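Local coordinates for protein mini spindles (Drosophila melanogaster, PDB 5VJC) that probably binds tubulin through TOG domains built of HEAT repeats, and so promotes microtubule dynamics and formation of the mitotic spindle, at residues L27-V32 with W95-F100; R186-C191 with N224-A229. One frame throughout, in Å; residues are numbered along the deposited sequence.

Contact 1 of 2, residues L27-V32 with W95-F100; sequences LKWTFV and WLTLRF
W29 meets T97 edge-on: the indole NE1 donates a hydrogen bond to T97 OG1 at 2.9 Å, with an N-H...O angle of 156° and the hydroxyl oxygen only 11° out of the ring plane. That ring is carried toward helix 89-99 because CG stands anti to the backbone N (chi1 -161°). T97 OG1 also bonds to K94 O one turn earlier, and the two bonds together fix the hydroxyl's rotation. The N-H of the buried indole is satisfied by OG1. Farther along the same indole, the benzo carbon CZ2 touches L98 CD2 at 3.8 Å, the two side chains crossing at about a right angle, with L98 CG at the indole edge. F31, two residues on in the same loop, turns its ring edge to one indole face, CE1 3.5 Å above the plane and offset toward the rim, while its CZ approaches L98 CD2 at 4.4 Å. F38 joins both aromatic rings, edge-to-face with W29. An inverse gamma turn centred on W29, closed by T30 N to K28 O, bends the loop there. The arrangement is that of an interhelical loop packed by aromatic side chains and one indole hydrogen bond against the helical array of a HEAT-repeat TOG domain.

Contact 2 of 2, residues R186-C191 with N224-A229; sequences RQRTEC and NSVRNA
T189 projects into the groove between S225, V226 and A229, and its two branches divide the work. The methyl, T189 CG2, lies 3.5 Å from S225 O, a backbone oxygen. The same T189 CG2 is 3.9 Å from A229 CB. The hydroxyl branch turns to the other neighbours: T189 OG1 is 3.3 Å from V226 CG2, a van der Waals contact of hydroxyl on methyl, and 3.7 Å from S225 CB. Although OG1 also comes near V226 N, the angle is poor for a bond; its hydrogen-bonding partner is A185 O, one turn back in its own helix. With chi1 at -55°, OG1 sits beside the backbone N, which suits that intrahelical bond and leaves the methyl facing A229.

The backbones are correspondingly close, T189 and V226 having their CA atoms 4.6 Å apart. The short helical segments run nearly parallel, their axes 8.4 Å apart and inclined by 17°, consistent with the side-by-side stacking of helices in a HEAT-repeat array. A229, whose CB also approaches T189 O at 3.8 Å, presents little bulk at this seam, and L192, one turn on from T189, extends it by touching both V226 and A229.

Packing is looser toward solvent. R188 NH2 reaches V226 CG2 at just 4.2 Å, crossing it obliquely, and the guanidinium, on a chain bent at chi3, is directed instead to polar partners: D221 by a salt bridge and S182 O by a hydrogen bond. S225, beside T189, is itself exposed. On the flank of helix 224-241 turned from the seam, R227 NH2 bonds N224 OD1, the oxygen lying near the guanidinium plane while the donor stands 54° out of the carbonyl plane.

How the contacts relate
Contacts 1 and 2 occur in series along the chain, the first closing before the second opens; their centres lie 25 Å apart and their nearest atoms about 10 Å, so they do not touch. The centre of contact 1, which is buried, is about 12 Å from the centre of the chain, and that of contact 2, only partly buried, about 17 Å. Helix 131-142 connects their surroundings: its S136, F137 and H140 reach contact 1, while L142 O accepts a bond from Q187 of segment 186-191. The assembly is a single chain without tubulin, so neither contact can be placed against a tubulin-binding surface from this structure.

Contact 1 of 2, residues L27-V32 with W95-F100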
# COMPACT_ATOMS: atom_id res chain seq x y z
N LEU A 27 13.48 10.46 -12.15
CA LEU A 27 13.52 10.02 -10.76
C LEU A 27 12.72 8.75 -10.54
O LEU A 27 11.60 8.61 -11.04
CB LEU A 27 12.98 11.12 -9.83
CG LEU A 27 13.84 12.38 -9.81
CD1 LEU A 27 13.14 13.52 -9.11
CD2 LEU A 27 15.16 12.07 -9.13
N LYS A 28 13.29 7.81 -9.80
CA LYS A 28 12.51 6.69 -9.34
C LYS A 28 11.45 7.19 -8.35
O LYS A 28 11.73 8.03 -7.49
CB LYS A 28 13.41 5.63 -8.70
CG LYS A 28 12.77 4.27 -8.62
CD LYS A 28 13.65 3.33 -7.83
CE LYS A 28 12.90 2.05 -7.47
NZ LYS A 28 13.50 1.44 -6.25
N TRP A 29 10.22 6.69 -8.49
CA TRP A 29 9.12 7.15 -7.65
C TRP A 29 9.19 6.57 -6.24
O TRP A 29 8.42 5.67 -5.89
CB TRP A 29 7.78 6.81 -8.27
CG TRP A 29 6.66 7.64 -7.71
CD1 TRP A 29 5.77 7.28 -6.72
CD2 TRP A 29 6.33 8.99 -8.09
NE1 TRP A 29 4.90 8.32 -6.48
CE2 TRP A 29 5.22 9.38 -7.30
CE3 TRP A 29 6.85 9.90 -9.02
CZ2 TRP A 29 4.62 10.65 -7.43
CZ3 TRP A 29 6.26 11.17 -9.13
CH2 TRP A 29 5.16 11.53 -8.34
N THR A 30 10.11 7.09 -5.45
CA THR A 30 10.32 6.64 -4.08
C THR A 30 10.79 7.82 -3.25
O THR A 30 11.65 8.59 -3.69
CB THR A 30 11.36 5.50 -4.00
OG1 THR A 30 11.71 5.28 -2.63
CG2 THR A 30 12.63 5.87 -4.76
N PHE A 31 10.21 7.99 -2.07
CA PHE A 31 10.53 9.13 -1.22
C PHE A 31 9.95 8.98 0.18
O PHE A 31 8.99 8.24 0.39
CB PHE A 31 10.02 10.43 -1.83
CG PHE A 31 8.63 10.33 -2.39
CD1 PHE A 31 8.42 10.16 -3.76
CD2 PHE A 31 7.52 10.40 -1.55
CE1 PHE A 31 7.14 10.08 -4.29
CE2 PHE A 31 6.24 10.31 -2.07
CZ PHE A 31 6.05 10.15 -3.44
N VAL A 32 10.54 9.71 1.13
CA VAL A 32 10.00 9.80 2.47
C VAL A 32 8.81 10.74 2.44
O VAL A 32 7.71 10.40 2.88
CB VAL A 32 11.05 10.34 3.47
CG1 VAL A 32 10.39 10.74 4.78
CG2 VAL A 32 12.15 9.31 3.70
N TRP A 95 -0.33 9.76 -8.86
CA TRP A 95 -1.06 10.96 -8.44
C TRP A 95 -1.73 10.70 -7.08
O TRP A 95 -1.78 11.58 -6.22
CB TRP A 95 -2.11 11.39 -9.47
CG TRP A 95 -2.89 12.60 -9.01
CD1 TRP A 95 -2.45 13.90 -8.96
CD2 TRP A 95 -4.25 12.63 -8.53
NE1 TRP A 95 -3.44 14.72 -8.47
CE2 TRP A 95 -4.55 13.97 -8.21
CE3 TRP A 95 -5.23 11.65 -8.35
CZ2 TRP A 95 -5.79 14.35 -7.71
CZ3 TRP A 95 -6.47 12.03 -7.85
CH2 TRP A 95 -6.74 13.37 -7.53
N LEU A 96 -2.24 9.49 -6.88
CA LEU A 96 -2.88 9.18 -5.61
C LEU A 96 -1.84 9.10 -4.48
O LEU A 96 -2.12 9.55 -3.38
CB LEU A 96 -3.71 7.90 -5.72
CG LEU A 96 -4.91 8.20 -6.64
CD1 LEU A 96 -5.49 6.94 -7.25
CD2 LEU A 96 -5.99 9.03 -5.88
N THR A 97 -0.64 8.59 -4.77
CA THR A 97 0.39 8.53 -3.73
C THR A 97 0.72 9.94 -3.22
O THR A 97 1.04 10.11 -2.04
CB THR A 97 1.70 7.84 -4.20
OG1 THR A 97 2.38 8.65 -5.17
CG2 THR A 97 1.44 6.41 -4.76
N LEU A 98 0.64 10.95 -4.09
CA LEU A 98 0.82 12.33 -3.60
C LEU A 98 -0.31 12.75 -2.64
O LEU A 98 -0.05 13.35 -1.61
CB LEU A 98 0.89 13.31 -4.77
CG LEU A 98 2.05 13.09 -5.73
CD1 LEU A 98 1.89 14.06 -6.90
CD2 LEU A 98 3.42 13.30 -5.04
N ARG A 99 -1.54 12.38 -2.98
CA ARG A 99 -2.71 12.65 -2.15
C ARG A 99 -2.70 11.91 -0.81
O ARG A 99 -3.44 12.27 0.11
CB ARG A 99 -4.00 12.29 -2.91
CG ARG A 99 -4.30 13.29 -4.02
CD ARG A 99 -4.00 14.67 -3.48
NE ARG A 99 -3.74 15.68 -4.49
CZ ARG A 99 -2.79 15.62 -5.42
NH1 ARG A 99 -2.01 14.55 -5.51
NH2 ARG A 99 -2.64 16.62 -6.29
N PHE A 100 -1.89 10.87 -0.71
CA PHE A 100 -1.78 10.16 0.56
C PHE A 100 -1.04 10.99 1.61
O PHE A 100 -1.16 10.72 2.81
CB PHE A 100 -1.09 8.81 0.38
CG PHE A 100 -1.92 7.81 -0.40
CD1 PHE A 100 -3.28 7.98 -0.55
CD2 PHE A 100 -1.31 6.71 -0.98
CE1 PHE A 100 -4.04 7.05 -1.26
CE2 PHE A 100 -2.07 5.77 -1.70
CZ PHE A 100 -3.43 5.95 -1.84

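Contact 2 of 2, residues R186-C191 with N224-A229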
# COMPACT_ATOMS: atom_id res chain seq x y z
N ARG A 186 0.22 3.20 16.12
CA ARG A 186 -0.93 2.66 15.40
C ARG A 186 -0.48 2.02 14.08
O ARG A 186 -1.02 1.00 13.68
CB ARG A 186 -1.98 3.73 15.12
CG ARG A 186 -3.31 3.13 14.66
CD ARG A 186 -4.43 4.16 14.46
NE ARG A 186 -4.52 5.15 15.54
CZ ARG A 186 -4.08 6.41 15.43
NH1 ARG A 186 -3.52 6.81 14.30
NH2 ARG A 186 -4.19 7.25 16.45
N GLN A 187 0.50 2.65 13.40
CA GLN A 187 1.08 2.06 12.20
C GLN A 187 1.67 0.69 12.51
O GLN A 187 1.40 -0.28 11.79
CB GLN A 187 2.17 2.96 11.60
CG GLN A 187 2.72 2.48 10.27
CD GLN A 187 1.70 2.56 9.15
OE1 GLN A 187 0.60 3.08 9.33
NE2 GLN A 187 2.07 2.05 7.98
N ARG A 188 2.46 0.60 13.58
CA ARG A 188 3.05 -0.70 13.95
C ARG A 188 1.95 -1.73 14.25
O ARG A 188 2.00 -2.86 13.77
CB ARG A 188 4.00 -0.56 15.14
CG ARG A 188 5.21 0.33 14.85
CD ARG A 188 6.34 0.14 15.87
NE ARG A 188 5.95 0.48 17.23
CZ ARG A 188 5.84 1.73 17.69
NH1 ARG A 188 6.09 2.76 16.88
NH2 ARG A 188 5.49 1.96 18.95
N THR A 189 0.93 -1.31 14.99
CA THR A 189 -0.17 -2.20 15.33
C THR A 189 -0.92 -2.73 14.09
O THR A 189 -1.17 -3.93 13.98
CB THR A 189 -1.18 -1.52 16.25
OG1 THR A 189 -0.50 -1.01 17.40
CG2 THR A 189 -2.28 -2.49 16.68
N GLU A 190 -1.27 -1.84 13.18
CA GLU A 190 -2.07 -2.24 12.02
C GLU A 190 -1.25 -3.09 11.05
O GLU A 190 -1.76 -4.03 10.44
CB GLU A 190 -2.65 -1.01 11.30
CG GLU A 190 -3.72 -0.26 12.12
CD GLU A 190 -4.99 -1.09 12.33
OE1 GLU A 190 -5.14 -2.14 11.67
OE2 GLU A 190 -5.85 -0.69 13.15
N CYS A 191 0.05 -2.78 10.92
CA CYS A 191 0.91 -3.61 10.09
C CYS A 191 1.05 -5.00 10.70
O CYS A 191 0.99 -5.99 9.98
CB CYS A 191 2.28 -2.96 9.88
SG CYS A 191 2.23 -1.58 8.68
N ASN A 224 0.48 -0.91 24.51
CA ASN A 224 -0.25 -2.16 24.72
C ASN A 224 -0.92 -2.70 23.45
O ASN A 224 -1.17 -3.90 23.34
CB ASN A 224 -1.30 -1.99 25.81
CG ASN A 224 -0.69 -1.79 27.20
OD1 ASN A 224 0.29 -2.45 27.56
ND2 ASN A 224 -1.28 -0.89 28.00
N SER A 225 -1.21 -1.83 22.49
CA SER A 225 -1.85 -2.29 21.26
C SER A 225 -0.84 -2.97 20.35
O SER A 225 -1.17 -3.94 19.65
CB SER A 225 -2.53 -1.13 20.54
OG SER A 225 -3.71 -0.73 21.23
N VAL A 226 0.39 -2.47 20.36
CA VAL A 226 1.45 -3.08 19.59
C VAL A 226 1.79 -4.46 20.17
O VAL A 226 1.96 -5.44 19.44
CB VAL A 226 2.71 -2.19 19.55
CG1 VAL A 226 3.78 -2.82 18.69
CG2 VAL A 226 2.36 -0.79 19.02
N ARG A 227 1.91 -4.52 21.50
CA ARG A 227 2.20 -5.78 22.17
C ARG A 227 1.14 -6.84 21.84
O ARG A 227 1.49 -7.96 21.47
CB ARG A 227 2.30 -5.57 23.69
CG ARG A 227 2.40 -6.88 24.50
CD ARG A 227 2.67 -6.63 25.99
NE ARG A 227 1.75 -5.64 26.57
CZ ARG A 227 0.53 -5.93 27.01
NH1 ARG A 227 0.07 -7.17 26.93
NH2 ARG A 227 -0.24 -4.97 27.52
N ASN A 228 -0.14 -6.50 21.99
CA ASN A 228 -1.22 -7.45 21.72
C ASN A 228 -1.22 -7.89 20.24
O ASN A 228 -1.53 -9.04 19.93
CB ASN A 228 -2.60 -6.86 22.09
CG ASN A 228 -2.74 -6.56 23.60
OD1 ASN A 228 -2.04 -7.15 24.43
ND2 ASN A 228 -3.65 -5.65 23.95
N ALA A 229 -0.85 -6.99 19.33
CA ALA A 229 -0.83 -7.35 17.91
C ALA A 229 0.33 -8.29 17.58
O ALA A 229 0.17 -9.23 16.80
CB ALA A 229 -0.76 -6.09 17.04